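Local coordinates for SusD/RagB family nutrient-binding outer membrane lipoprotein (Bacteroides vulgatus, PDB 4F7A) that probably captures glycans, mucin O-glycans among them, at the outer membrane as a SusD-like lipoprotein built on a TPR-like helical scaffold, at residues D238-I243 and L332-T337; T117-V122 and S194-F199; D276-I281 and Q365-Q370. All coordinates share one frame; numbering follows the deposited sequence.

Interaction 1: residues D238-I243 and L332-T337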
ATOM      1  N   ASP A 238     -18.106  -4.923  -0.021  1.00 16.24           N
ATOM      2  CA  ASP A 238     -18.272  -6.326  -0.394  0.67 16.83           C
ATOM      3  C   ASP A 238     -17.451  -6.672  -1.640  1.00 16.62           C
ATOM      4  O   ASP A 238     -17.186  -7.830  -1.890  1.00 14.86           O
ATOM      5  CB  ASP A 238     -19.750  -6.660  -0.602  0.67 20.03           C
ATOM      6  CG  ASP A 238     -20.555  -6.590   0.684  0.67 24.16           C
ATOM      7  OD1 ASP A 238     -19.980  -6.788   1.776  0.67 29.43           O
ATOM      8  OD2 ASP A 238     -21.768  -6.323   0.600  0.67 35.99           O
ATOM      9  N   GLU A 239     -17.023  -5.656  -2.389  1.00 15.69           N
ATOM     10  CA  GLU A 239     -16.239  -5.854  -3.622  1.00 13.73           C
ATOM     11  C   GLU A 239     -14.752  -5.484  -3.461  1.00 14.18           C
ATOM     12  O   GLU A 239     -14.021  -5.339  -4.439  1.00 12.83           O
ATOM     13  CB  GLU A 239     -16.888  -5.082  -4.790  1.00 15.66           C
ATOM     14  CG  GLU A 239     -18.320  -5.576  -5.080  1.00 16.95           C
ATOM     15  CD  GLU A 239     -18.885  -5.145  -6.430  1.00 22.12           C
ATOM     16  OE1 GLU A 239     -18.396  -4.182  -7.047  1.00 18.24           O
ATOM     17  OE2 GLU A 239     -19.873  -5.763  -6.852  1.00 22.46           O
ATOM     18  N   ASN A 240     -14.303  -5.331  -2.222  1.00 12.05           N
ATOM     19  CA  ASN A 240     -12.910  -4.940  -1.975  1.00 11.84           C
ATOM     20  C   ASN A 240     -11.985  -6.004  -2.598  1.00 12.78           C
ATOM     21  O   ASN A 240     -12.271  -7.191  -2.534  1.00 12.89           O
ATOM     22  CB  ASN A 240     -12.640  -4.869  -0.465  1.00 12.70           C
ATOM     23  CG  ASN A 240     -13.156  -3.613   0.167  1.00 13.57           C
ATOM     24  OD1 ASN A 240     -13.689  -2.733  -0.525  1.00 13.85           O
ATOM     25  ND2 ASN A 240     -13.029  -3.524   1.502  1.00 13.02           N
ATOM     26  N   ILE A 241     -10.895  -5.560  -3.210  1.00 12.73           N
ATOM     27  CA  ILE A 241      -9.878  -6.483  -3.709  1.00 12.84           C
ATOM     28  C   ILE A 241      -9.075  -6.939  -2.496  1.00 13.95           C
ATOM     29  O   ILE A 241      -8.487  -6.122  -1.781  1.00 12.05           O
ATOM     30  CB  ILE A 241      -8.947  -5.826  -4.742  1.00 13.20           C
ATOM     31  CG1 ILE A 241      -9.773  -5.169  -5.879  1.00 14.65           C
ATOM     32  CG2 ILE A 241      -7.921  -6.848  -5.285  1.00 11.84           C
ATOM     33  CD1 ILE A 241     -10.829  -6.078  -6.591  1.00 15.32           C
ATOM     34  N   GLN A 242      -9.054  -8.251  -2.288  1.00 11.83           N
ATOM     35  CA  GLN A 242      -8.406  -8.846  -1.132  1.00 12.43           C
ATOM     36  C   GLN A 242      -8.084 -10.292  -1.457  1.00 12.03           C
ATOM     37  O   GLN A 242      -8.852 -10.967  -2.129  1.00 12.27           O
ATOM     38  CB  GLN A 242      -9.307  -8.778   0.095  1.00 11.21           C
ATOM     39  CG  GLN A 242     -10.706  -9.316  -0.084  1.00 14.52           C
ATOM     40  CD  GLN A 242     -11.580  -9.009   1.116  1.00 16.82           C
ATOM     41  OE1 GLN A 242     -11.311  -8.086   1.860  1.00 18.04           O
ATOM     42  NE2 GLN A 242     -12.627  -9.785   1.302  1.00 12.66           N
ATOM     43  N   ILE A 243      -6.934 -10.738  -0.994  1.00 13.29           N
ATOM     44  CA  ILE A 243      -6.397 -12.047  -1.366  1.00 13.76           C
ATOM     45  C   ILE A 243      -6.800 -13.151  -0.403  1.00 14.17           C
ATOM     46  O   ILE A 243      -6.614 -13.021   0.816  1.00 14.02           O
ATOM     47  CB  ILE A 243      -4.875 -12.033  -1.447  1.00 13.78           C
ATOM     48  CG1 ILE A 243      -4.393 -10.974  -2.450  1.00 15.40           C
ATOM     49  CG2 ILE A 243      -4.343 -13.471  -1.821  1.00 10.54           C
ATOM     50  CD1 ILE A 243      -4.870 -11.147  -3.919  1.00 11.49           C
ATOM     51  N   LEU A 332      -7.066  -3.291  -2.170  1.00 12.64           N
ATOM     52  CA  LEU A 332      -7.710  -2.091  -2.731  1.00 12.90           C
ATOM     53  C   LEU A 332      -9.199  -2.058  -2.328  1.00 13.32           C
ATOM     54  O   LEU A 332      -9.960  -2.939  -2.697  1.00 14.57           O
ATOM     55  CB  LEU A 332      -7.544  -2.078  -4.255  1.00 12.70           C
ATOM     56  CG  LEU A 332      -7.817  -0.750  -4.961  1.00 15.40           C
ATOM     57  CD1 LEU A 332      -7.127  -0.710  -6.316  1.00 16.02           C
ATOM     58  CD2 LEU A 332      -9.303  -0.507  -5.090  1.00 17.42           C
ATOM     59  N   THR A 333      -9.597  -1.025  -1.590  1.00 10.25           N
ATOM     60  CA  THR A 333     -10.911  -0.972  -0.991  1.00  9.46           C
ATOM     61  C   THR A 333     -11.786   0.035  -1.710  1.00 10.77           C
ATOM     62  O   THR A 333     -11.296   0.981  -2.349  1.00 11.25           O
ATOM     63  CB  THR A 333     -10.830  -0.589   0.510  1.00 11.65           C
ATOM     64  OG1 THR A 333     -10.306   0.740   0.648  1.00 11.15           O
ATOM     65  CG2 THR A 333      -9.947  -1.604   1.300  1.00 10.69           C
ATOM     66  N   ALA A 334     -13.091  -0.183  -1.571  1.00 11.57           N
ATOM     67  CA  ALA A 334     -14.105   0.779  -1.912  1.00 11.30           C
ATOM     68  C   ALA A 334     -13.866   2.123  -1.196  1.00 11.07           C
ATOM     69  O   ALA A 334     -13.977   3.195  -1.800  1.00 12.50           O
ATOM     70  CB  ALA A 334     -15.480   0.194  -1.523  1.00 10.42           C
ATOM     71  N   ALA A 335     -13.533   2.077   0.088  1.00 10.61           N
ATOM     72  CA  ALA A 335     -13.308   3.311   0.851  1.00 11.39           C
ATOM     73  C   ALA A 335     -12.183   4.124   0.197  1.00 10.97           C
ATOM     74  O   ALA A 335     -12.355   5.312  -0.091  1.00 11.13           O
ATOM     75  CB  ALA A 335     -12.979   3.002   2.352  1.00  7.53           C
ATOM     76  N   GLU A 336     -11.049   3.486  -0.058  1.00 10.30           N
ATOM     77  CA  GLU A 336      -9.934   4.151  -0.761  1.00 10.66           C
ATOM     78  C   GLU A 336     -10.413   4.752  -2.083  1.00 10.81           C
ATOM     79  O   GLU A 336     -10.054   5.866  -2.441  1.00 10.41           O
ATOM     80  CB  GLU A 336      -8.779   3.164  -1.018  1.00 10.28           C
ATOM     81  CG  GLU A 336      -7.685   3.797  -1.877  1.00 16.71           C
ATOM     82  CD  GLU A 336      -6.620   2.854  -2.380  1.00 15.67           C
ATOM     83  OE1 GLU A 336      -6.596   1.670  -1.974  1.00 19.53           O
ATOM     84  OE2 GLU A 336      -5.790   3.328  -3.191  1.00 15.83           O
ATOM     85  N   THR A 337     -11.215   4.005  -2.819  1.00 10.78           N
ATOM     86  CA  THR A 337     -11.689   4.470  -4.119  1.00 10.12           C
ATOM     87  C   THR A 337     -12.525   5.771  -3.975  1.00 10.22           C
ATOM     88  O   THR A 337     -12.372   6.715  -4.753  1.00 12.01           O
ATOM     89  CB  THR A 337     -12.429   3.343  -4.879  1.00 12.43           C
ATOM     90  OG1 THR A 337     -11.542   2.209  -5.006  1.00 13.46           O
ATOM     91  CG2 THR A 337     -12.860   3.813  -6.280  1.00  9.65           C
TER
HETATM   92  O   HOH W   1     -14.048  -0.349   1.900  1.00 11.15           O

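Interaction 2: residues T117-V122 and S194-F199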
ATOM      1  N   THR A 117      -4.275 -11.199 -15.973  1.00 12.77           N
ATOM      2  CA  THR A 117      -2.835 -11.246 -15.817  1.00 15.02           C
ATOM      3  C   THR A 117      -2.267  -9.842 -15.790  1.00 15.12           C
ATOM      4  O   THR A 117      -1.464  -9.519 -14.922  1.00 13.15           O
ATOM      5  CB  THR A 117      -2.143 -12.012 -16.961  1.00 16.21           C
ATOM      6  OG1 THR A 117      -2.492 -13.381 -16.894  1.00 18.04           O
ATOM      7  CG2 THR A 117      -0.610 -11.882 -16.866  1.00 16.38           C
ATOM      8  N   LEU A 118      -2.679  -9.015 -16.750  1.00 14.99           N
ATOM      9  CA  LEU A 118      -2.152  -7.653 -16.864  1.00 15.23           C
ATOM     10  C   LEU A 118      -2.479  -6.834 -15.631  1.00 15.33           C
ATOM     11  O   LEU A 118      -1.620  -6.119 -15.119  1.00 12.02           O
ATOM     12  CB  LEU A 118      -2.697  -6.952 -18.107  1.00 12.94           C
ATOM     13  CG  LEU A 118      -2.126  -7.507 -19.411  1.00 21.62           C
ATOM     14  CD1 LEU A 118      -2.698  -6.768 -20.625  1.00 22.77           C
ATOM     15  CD2 LEU A 118      -0.616  -7.440 -19.423  1.00 22.82           C
ATOM     16  N   ILE A 119      -3.722  -6.934 -15.167  1.00 14.48           N
ATOM     17  CA  ILE A 119      -4.150  -6.204 -13.961  1.00 13.08           C
ATOM     18  C   ILE A 119      -3.309  -6.647 -12.755  1.00 12.81           C
ATOM     19  O   ILE A 119      -2.790  -5.827 -11.993  1.00 11.24           O
ATOM     20  CB  ILE A 119      -5.679  -6.377 -13.713  1.00 13.17           C
ATOM     21  CG1 ILE A 119      -6.467  -5.734 -14.872  1.00 12.07           C
ATOM     22  CG2 ILE A 119      -6.114  -5.706 -12.369  1.00 11.94           C
ATOM     23  CD1 ILE A 119      -7.855  -6.303 -15.093  1.00 10.95           C
ATOM     24  N   LEU A 120      -3.171  -7.948 -12.563  1.00 14.00           N
ATOM     25  CA  LEU A 120      -2.353  -8.426 -11.453  1.00 12.16           C
ATOM     26  C   LEU A 120      -0.890  -7.976 -11.568  1.00 13.05           C
ATOM     27  O   LEU A 120      -0.242  -7.691 -10.575  1.00 11.88           O
ATOM     28  CB  LEU A 120      -2.423  -9.948 -11.367  1.00 13.18           C
ATOM     29  CG  LEU A 120      -3.757 -10.544 -10.976  1.00 12.55           C
ATOM     30  CD1 LEU A 120      -3.677 -12.086 -11.133  1.00 15.94           C
ATOM     31  CD2 LEU A 120      -4.201 -10.103  -9.559  1.00 11.95           C
ATOM     32  N   LYS A 121      -0.365  -7.924 -12.791  1.00 13.86           N
ATOM     33  CA  LYS A 121       1.027  -7.535 -13.010  1.00 13.65           C
ATOM     34  C   LYS A 121       1.249  -6.074 -12.607  1.00 11.60           C
ATOM     35  O   LYS A 121       2.255  -5.727 -11.960  1.00 12.02           O
ATOM     36  CB  LYS A 121       1.386  -7.795 -14.476  1.00 13.54           C
ATOM     37  CG  LYS A 121       2.837  -7.583 -14.811  1.00 16.01           C
ATOM     38  CD  LYS A 121       3.209  -8.186 -16.164  1.00 21.43           C
ATOM     39  CE  LYS A 121       2.588  -7.446 -17.336  1.00 20.29           C
ATOM     40  NZ  LYS A 121       2.889  -8.076 -18.694  1.00 16.28           N
ATOM     41  N   VAL A 122       0.286  -5.227 -12.940  1.00 13.24           N
ATOM     42  CA  VAL A 122       0.339  -3.816 -12.552  1.00 11.39           C
ATOM     43  C   VAL A 122       0.134  -3.670 -11.048  1.00 13.31           C
ATOM     44  O   VAL A 122       0.836  -2.891 -10.391  1.00 11.78           O
ATOM     45  CB  VAL A 122      -0.712  -2.964 -13.293  1.00 12.78           C
ATOM     46  CG1 VAL A 122      -0.738  -1.537 -12.730  1.00 12.47           C
ATOM     47  CG2 VAL A 122      -0.448  -2.965 -14.768  1.00  8.38           C
ATOM     48  N   SER A 194     -16.496  -8.552 -15.534  1.00 14.30           N
ATOM     49  CA  SER A 194     -16.810  -7.170 -15.176  1.00 13.25           C
ATOM     50  C   SER A 194     -16.121  -6.710 -13.903  1.00 15.52           C
ATOM     51  O   SER A 194     -15.663  -5.562 -13.830  1.00 14.99           O
ATOM     52  CB  SER A 194     -18.315  -6.946 -15.039  1.00 14.06           C
ATOM     53  OG  SER A 194     -18.972  -7.083 -16.272  1.00 18.37           O
ATOM     54  N   ARG A 195     -16.014  -7.580 -12.901  1.00 14.34           N
ATOM     55  CA  ARG A 195     -15.346  -7.203 -11.662  1.00 14.71           C
ATOM     56  C   ARG A 195     -13.847  -6.991 -11.816  1.00 14.17           C
ATOM     57  O   ARG A 195     -13.268  -6.137 -11.155  1.00 13.48           O
ATOM     58  CB  ARG A 195     -15.652  -8.212 -10.553  1.00 16.22           C
ATOM     59  CG  ARG A 195     -17.107  -8.174 -10.064  1.00 17.75           C
ATOM     60  CD  ARG A 195     -17.318  -7.209  -8.914  1.00 19.05           C
ATOM     61  NE  ARG A 195     -16.736  -7.722  -7.676  1.00 16.76           N
ATOM     62  CZ  ARG A 195     -17.328  -8.584  -6.854  1.00 18.64           C
ATOM     63  NH1 ARG A 195     -18.557  -9.030  -7.086  1.00 16.58           N
ATOM     64  NH2 ARG A 195     -16.689  -8.994  -5.778  1.00 17.13           N
ATOM     65  N   TRP A 196     -13.217  -7.743 -12.708  1.00 13.34           N
ATOM     66  CA  TRP A 196     -11.822  -7.485 -13.065  1.00 12.70           C
ATOM     67  C   TRP A 196     -11.641  -6.113 -13.706  1.00 12.86           C
ATOM     68  O   TRP A 196     -10.692  -5.410 -13.400  1.00 14.49           O
ATOM     69  CB  TRP A 196     -11.283  -8.591 -13.996  1.00 13.07           C
ATOM     70  CG  TRP A 196     -10.866  -9.826 -13.262  1.00 14.33           C
ATOM     71  CD1 TRP A 196     -11.604 -10.963 -13.094  1.00 18.10           C
ATOM     72  CD2 TRP A 196      -9.620 -10.054 -12.588  1.00 15.11           C
ATOM     73  NE1 TRP A 196     -10.893 -11.886 -12.359  1.00 20.72           N
ATOM     74  CE2 TRP A 196      -9.670 -11.353 -12.041  1.00 16.40           C
ATOM     75  CE3 TRP A 196      -8.468  -9.284 -12.387  1.00 14.42           C
ATOM     76  CZ2 TRP A 196      -8.608 -11.905 -11.333  1.00 15.89           C
ATOM     77  CZ3 TRP A 196      -7.412  -9.827 -11.663  1.00 18.27           C
ATOM     78  CH2 TRP A 196      -7.501 -11.129 -11.132  1.00 15.55           C
ATOM     79  N   ILE A 197     -12.563  -5.725 -14.577  1.00 13.99           N
ATOM     80  CA  ILE A 197     -12.487  -4.405 -15.195  1.00 13.93           C
ATOM     81  C   ILE A 197     -12.678  -3.300 -14.154  1.00 13.55           C
ATOM     82  O   ILE A 197     -11.952  -2.290 -14.149  1.00 13.34           O
ATOM     83  CB  ILE A 197     -13.508  -4.231 -16.347  1.00 14.68           C
ATOM     84  CG1 ILE A 197     -13.257  -5.269 -17.455  1.00 14.79           C
ATOM     85  CG2 ILE A 197     -13.417  -2.772 -16.910  1.00 11.78           C
ATOM     86  CD1 ILE A 197     -14.298  -5.237 -18.642  1.00 14.73           C
ATOM     87  N   LYS A 198     -13.614  -3.508 -13.225  1.00 14.49           N
ATOM     88  CA  LYS A 198     -13.801  -2.568 -12.097  1.00 14.01           C
ATOM     89  C   LYS A 198     -12.554  -2.427 -11.216  1.00 13.12           C
ATOM     90  O   LYS A 198     -12.187  -1.316 -10.803  1.00 12.70           O
ATOM     91  CB  LYS A 198     -15.026  -2.997 -11.294  1.00 15.66           C
ATOM     92  CG  LYS A 198     -15.491  -2.015 -10.262  1.00 22.85           C
ATOM     93  CD  LYS A 198     -16.677  -2.552  -9.460  1.00 24.85           C
ATOM     94  CE  LYS A 198     -17.869  -2.885 -10.313  1.00 19.06           C
ATOM     95  NZ  LYS A 198     -19.122  -2.973  -9.463  1.00 19.77           N
ATOM     96  N   PHE A 199     -11.890  -3.546 -10.955  1.00 13.50           N
ATOM     97  CA  PHE A 199     -10.569  -3.578 -10.320  1.00 13.56           C
ATOM     98  C   PHE A 199      -9.577  -2.708 -11.135  1.00 12.82           C
ATOM     99  O   PHE A 199      -8.968  -1.778 -10.589  1.00 13.16           O
ATOM    100  CB  PHE A 199     -10.136  -5.065 -10.201  1.00 13.44           C
ATOM    101  CG  PHE A 199      -8.757  -5.318  -9.595  1.00 12.52           C
ATOM    102  CD1 PHE A 199      -7.962  -4.319  -9.065  1.00 14.26           C
ATOM    103  CD2 PHE A 199      -8.288  -6.616  -9.550  1.00 11.59           C
ATOM    104  CE1 PHE A 199      -6.720  -4.615  -8.530  1.00 13.54           C
ATOM    105  CE2 PHE A 199      -7.046  -6.929  -9.003  1.00 16.16           C
ATOM    106  CZ  PHE A 199      -6.255  -5.930  -8.505  1.00 12.58           C
TER

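Interaction 3: residues D276-I281 and Q365-Q370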
ATOM      1  N   ASP A 276     -12.181   7.272  17.485  1.00 13.27           N
ATOM      2  CA  ASP A 276     -12.564   6.553  16.282  1.00 12.70           C
ATOM      3  C   ASP A 276     -13.043   5.158  16.670  1.00 14.36           C
ATOM      4  O   ASP A 276     -12.317   4.415  17.329  1.00 13.55           O
ATOM      5  CB  ASP A 276     -11.370   6.495  15.335  1.00 11.31           C
ATOM      6  CG  ASP A 276     -11.734   6.114  13.944  1.00 12.52           C
ATOM      7  OD1 ASP A 276     -12.389   5.052  13.755  1.00 12.39           O
ATOM      8  OD2 ASP A 276     -11.330   6.868  13.019  1.00 11.50           O
ATOM      9  N   PRO A 277     -14.258   4.781  16.231  1.00 14.02           N
ATOM     10  CA  PRO A 277     -14.758   3.452  16.604  1.00 14.26           C
ATOM     11  C   PRO A 277     -14.005   2.303  15.961  1.00 15.80           C
ATOM     12  O   PRO A 277     -14.230   1.144  16.338  1.00 15.16           O
ATOM     13  CB  PRO A 277     -16.204   3.454  16.123  1.00 16.89           C
ATOM     14  CG  PRO A 277     -16.264   4.456  15.085  1.00 16.92           C
ATOM     15  CD  PRO A 277     -15.201   5.504  15.370  1.00 15.44           C
ATOM     16  N   ARG A 278     -13.125   2.587  14.993  1.00 11.11           N
ATOM     17  CA  ARG A 278     -12.295   1.524  14.445  1.00 12.32           C
ATOM     18  C   ARG A 278     -11.116   1.159  15.379  1.00 16.36           C
ATOM     19  O   ARG A 278     -10.455   0.128  15.169  1.00 15.17           O
ATOM     20  CB  ARG A 278     -11.777   1.907  13.062  1.00 10.66           C
ATOM     21  CG  ARG A 278     -12.854   1.982  11.990  1.00 11.15           C
ATOM     22  CD  ARG A 278     -12.406   2.773  10.766  1.00 10.03           C
ATOM     23  NE  ARG A 278     -12.281   4.214  11.005  1.00  8.65           N
ATOM     24  CZ  ARG A 278     -12.166   5.124  10.026  1.00 10.73           C
ATOM     25  NH1 ARG A 278     -12.164   4.760   8.746  1.00 11.02           N
ATOM     26  NH2 ARG A 278     -12.052   6.409  10.323  1.00 11.65           N
ATOM     27  N   ILE A 279     -10.841   1.992  16.385  1.00 14.31           N
ATOM     28  CA  ILE A 279      -9.654   1.800  17.220  1.00 13.41           C
ATOM     29  C   ILE A 279      -9.600   0.377  17.843  1.00 13.47           C
ATOM     30  O   ILE A 279      -8.556  -0.273  17.816  1.00 13.27           O
ATOM     31  CB  ILE A 279      -9.510   2.928  18.285  1.00 14.35           C
ATOM     32  CG1 ILE A 279      -8.089   2.936  18.869  1.00 14.70           C
ATOM     33  CG2 ILE A 279     -10.561   2.817  19.379  1.00 11.40           C
ATOM     34  CD1 ILE A 279      -7.739   4.189  19.721  1.00 13.56           C
ATOM     35  N   SER A 280     -10.719  -0.111  18.372  1.00 13.33           N
ATOM     36  CA  SER A 280     -10.732  -1.403  19.086  1.00 13.86           C
ATOM     37  C   SER A 280     -10.887  -2.566  18.106  1.00 14.44           C
ATOM     38  O   SER A 280     -10.697  -3.719  18.463  1.00 12.47           O
ATOM     39  CB  SER A 280     -11.856  -1.473  20.130  1.00 16.55           C
ATOM     40  OG  SER A 280     -13.147  -1.510  19.548  1.00 19.32           O
ATOM     41  N   ILE A 281     -11.242  -2.243  16.863  1.00 11.50           N
ATOM     42  CA  ILE A 281     -11.293  -3.229  15.777  1.00 12.54           C
ATOM     43  C   ILE A 281      -9.893  -3.509  15.237  1.00 13.65           C
ATOM     44  O   ILE A 281      -9.492  -4.665  15.037  1.00 12.09           O
ATOM     45  CB  ILE A 281     -12.215  -2.769  14.637  1.00 12.22           C
ATOM     46  CG1 ILE A 281     -13.645  -2.559  15.155  1.00 16.11           C
ATOM     47  CG2 ILE A 281     -12.211  -3.820  13.481  1.00  8.52           C
ATOM     48  CD1 ILE A 281     -14.602  -1.849  14.095  1.00 14.19           C
ATOM     49  N   GLN A 365     -17.848   6.532   5.537  1.00 10.86           N
ATOM     50  CA  GLN A 365     -18.957   5.660   5.821  1.00 11.55           C
ATOM     51  C   GLN A 365     -18.636   4.247   5.306  1.00 11.57           C
ATOM     52  O   GLN A 365     -18.941   3.238   5.955  1.00 12.59           O
ATOM     53  CB  GLN A 365     -20.261   6.156   5.184  1.00 12.78           C
ATOM     54  CG  GLN A 365     -21.370   5.172   5.471  1.00 24.82           C
ATOM     55  CD  GLN A 365     -21.542   4.971   6.977  1.00 37.09           C
ATOM     56  OE1 GLN A 365     -21.844   5.976   7.668  1.00 20.62           O
ATOM     57  NE2 GLN A 365     -21.327   3.681   7.509  1.00 16.75           N
ATOM     58  N   THR A 366     -18.035   4.191   4.131  1.00 11.71           N
ATOM     59  CA  THR A 366     -17.713   2.922   3.501  1.00 11.80           C
ATOM     60  C   THR A 366     -16.684   2.139   4.337  1.00 11.99           C
ATOM     61  O   THR A 366     -16.817   0.913   4.515  1.00  9.55           O
ATOM     62  CB  THR A 366     -17.249   3.140   2.034  1.00 12.59           C
ATOM     63  OG1 THR A 366     -18.347   3.676   1.270  1.00 13.16           O
ATOM     64  CG2 THR A 366     -16.793   1.816   1.385  1.00 11.91           C
ATOM     65  N   SER A 367     -15.672   2.841   4.844  1.00 11.96           N
ATOM     66  CA  SER A 367     -14.678   2.245   5.713  1.00 12.45           C
ATOM     67  C   SER A 367     -15.300   1.718   7.016  1.00 13.39           C
ATOM     68  O   SER A 367     -15.050   0.589   7.426  1.00 12.07           O
ATOM     69  CB  SER A 367     -13.570   3.244   6.013  1.00 10.53           C
ATOM     70  OG  SER A 367     -12.646   2.694   6.916  1.00  9.60           O
ATOM     71  N   PHE A 368     -16.145   2.521   7.650  1.00  9.82           N
ATOM     72  CA  PHE A 368     -16.850   2.057   8.840  1.00 12.24           C
ATOM     73  C   PHE A 368     -17.617   0.754   8.562  1.00 13.57           C
ATOM     74  O   PHE A 368     -17.553  -0.184   9.358  1.00 13.05           O
ATOM     75  CB  PHE A 368     -17.862   3.098   9.308  1.00 11.16           C
ATOM     76  CG  PHE A 368     -17.308   4.152  10.235  1.00 11.74           C
ATOM     77  CD1 PHE A 368     -16.069   4.742  10.017  1.00 13.16           C
ATOM     78  CD2 PHE A 368     -18.074   4.589  11.325  1.00 13.11           C
ATOM     79  CE1 PHE A 368     -15.595   5.739  10.871  1.00 14.57           C
ATOM     80  CE2 PHE A 368     -17.604   5.574  12.174  1.00 12.60           C
ATOM     81  CZ  PHE A 368     -16.362   6.165  11.919  1.00 12.32           C
ATOM     82  N   SER A 369     -18.343   0.714   7.443  1.00 12.36           N
ATOM     83  CA  SER A 369     -19.103  -0.469   7.061  0.50 13.18           C
ATOM     84  C   SER A 369     -18.216  -1.697   6.800  1.00 12.76           C
ATOM     85  O   SER A 369     -18.574  -2.800   7.171  1.00 13.11           O
ATOM     86  CB  SER A 369     -19.964  -0.181   5.831  0.50 13.29           C
ATOM     87  OG  SER A 369     -20.947   0.788   6.137  0.50  9.07           O
ATOM     88  N   GLN A 370     -17.072  -1.501   6.150  1.00 12.61           N
ATOM     89  CA  GLN A 370     -16.109  -2.584   5.901  1.00 12.94           C
ATOM     90  C   GLN A 370     -15.774  -3.320   7.201  1.00 13.72           C
ATOM     91  O   GLN A 370     -15.658  -4.535   7.214  1.00 13.62           O
ATOM     92  CB  GLN A 370     -14.819  -1.986   5.351  1.00 11.64           C
ATOM     93  CG  GLN A 370     -13.722  -2.969   5.038  1.00 13.28           C
ATOM     94  CD  GLN A 370     -12.444  -2.317   4.577  1.00  9.79           C
ATOM     95  OE1 GLN A 370     -12.464  -1.240   3.991  1.00 12.27           O
ATOM     96  NE2 GLN A 370     -11.321  -2.959   4.848  1.00  9.44           N
TER

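Interaction 1: residues D238-I243 and L332-T337
Asn240 OD1 takes a nearly straight hydrogen bond from Ala334 N (2.8 Å, 173° at the hydrogen), the first backbone N-H of helix 334-346. The donor stands above the amide plane, 39° out of it, so the bond misses the lone pairs of the oxygen. Asn240 CG lies beside its own backbone N (chi1 -79°), which swings the amide across the short gap to Thr333 and Ala334. One residue on, the backbones pair: Ile241 N gives its hydrogen to Leu332 O at 2.8 Å, and Leu332 N returns a longer bond to Ile241 O at 3.2 Å. A water bridges the other end of the amide, accepting from Ala335 N at 3.1 Å and only weakly from Asn240 ND2. Two of the N-H groups in the first turn of the helix are thus met by Asn240 and this water, while a third, Glu336 N, is capped by Thr333 OG1 at 2.9 Å. Packing follows the polar core. Asn240 ND2 rests against the methyl Thr333 CG2 at 3.6 Å, and the side chains of Ile241 and Leu332 lie alongside each other, pointing the same way, with their CB atoms 4.0 Å apart. Ser202 of helix 193-210 borders this aliphatic pair. Glu336, farther along, is salt-bridged to Arg206. The whole is a hydrogen-bonded antiparallel pair in a two-stranded ribbon whose second strand runs straight into a helix, with Thr333 as the N-cap residue, inside the helical scaffold of a SusD-like protein.

Interaction 2: residues T117-V122 and S194-F199
Ile119 is the bump that helix 111-132 pushes at helix 193-210, and its two branches find different seats. The methyl CG2 sits over the middle of the Phe199 ring in a CH-pi contact, 3.6 Å from the centroid and 9° off the ring normal. Ile119 CD1, at the end of the other branch, reaches the neighbouring backbone, 3.4 Å from Trp196 O, and skirts the indole at CE3. Phe199 CG is trans to the backbone N (chi1 178°), which extends the ring toward Ile119 and presents one face to CG2. Leu120 makes the second bump. Its CG and CD2 meet the outer edge of the Trp196 benzo ring, CD2 lying in the indole plane and CG 3.8 Å from CZ3. The same methyl, Leu120 CD2, also comes to the edge of the Phe199 ring, 4.3 Å from Phe199 CE2. The two aromatic groups, one helical turn apart, therefore make a notch that the Ile119 and Leu120 branches share. Cutting Phe199 back to an alanine would probably take from the Ile119 methyl the ring face it rests on and open a gap beside Leu120 CD2. The axes of these short segments run in the same general N-to-C direction, inclined by 29° and 10.3 Å apart at their closest, a separation that leaves room for large side chains between them. Helix 15-30 packs on Leu120 through Phe25, Ile28 and Gln29, helix 151-174 brings Ala165 and Leu169 against Ile119, and the loop residues Cys188 and Cys190 touch Trp196.

Interaction 3: residues D276-I281 and Q365-Q370
Phe368 and Arg278 carry most of this contact, in which a type I beta turn, Asp276 to Ile279, docks on helix 356-371 of the TPR-like scaffold. Phe368 CE1 stands over one face of the Arg278 guanidinium, 3.6 Å from Arg278 CZ and offset toward the rim of the group. The ring and guanidinium planes are 59° apart, too steep for a parallel stack. On the far part of the same ring, Pro277 CG closes on Phe368 CE2 at 3.4 Å, so the turn lays a charged and an apolar side chain against different parts of the ring, both on one side of its plane. Tyr379 also meets the Phe368 ring. The Arg278 chain bends at chi3 (-71°), bringing the guanidinium back to Asp276, which it grips side-on through NE and NH2. The two bonds use the syn lone pairs of OD1 and OD2, and NE to OD1 is nearly straight at 176°. Asp276 OD1 also accepts from Arg278 N through its anti lone pair, capping the turn. This two-pronged grip on its edge fixes the rotation of the guanidinium and turns its remaining nitrogen toward the helix, where Arg278 NH1 donates in plane, through a clearly bent bond, to Ser367 OG at 2.8 Å.

From the N terminus, interaction 2 comes first, joining helix 111-132 to helix 193-210 and closing a loop of 71 residues that contains helix 151-174. It is complete before residues 238-243 open interaction 1, whose return through residues 332-337 comes after interaction 3 has begun at 276-281. Interaction 3 closes later, at 365-370, so interactions 1 and 3 cross while interaction 2 precedes both. Interaction 1 sits between the others: Glu239 is salt-bridged to Lys198 and Ile241 packs on Phe199, whereas Ala334 and Ala335 lie against Thr366 and Ser367 of helix 356-371. Interactions 2 and 3 do not touch, their centres about 27 Å apart.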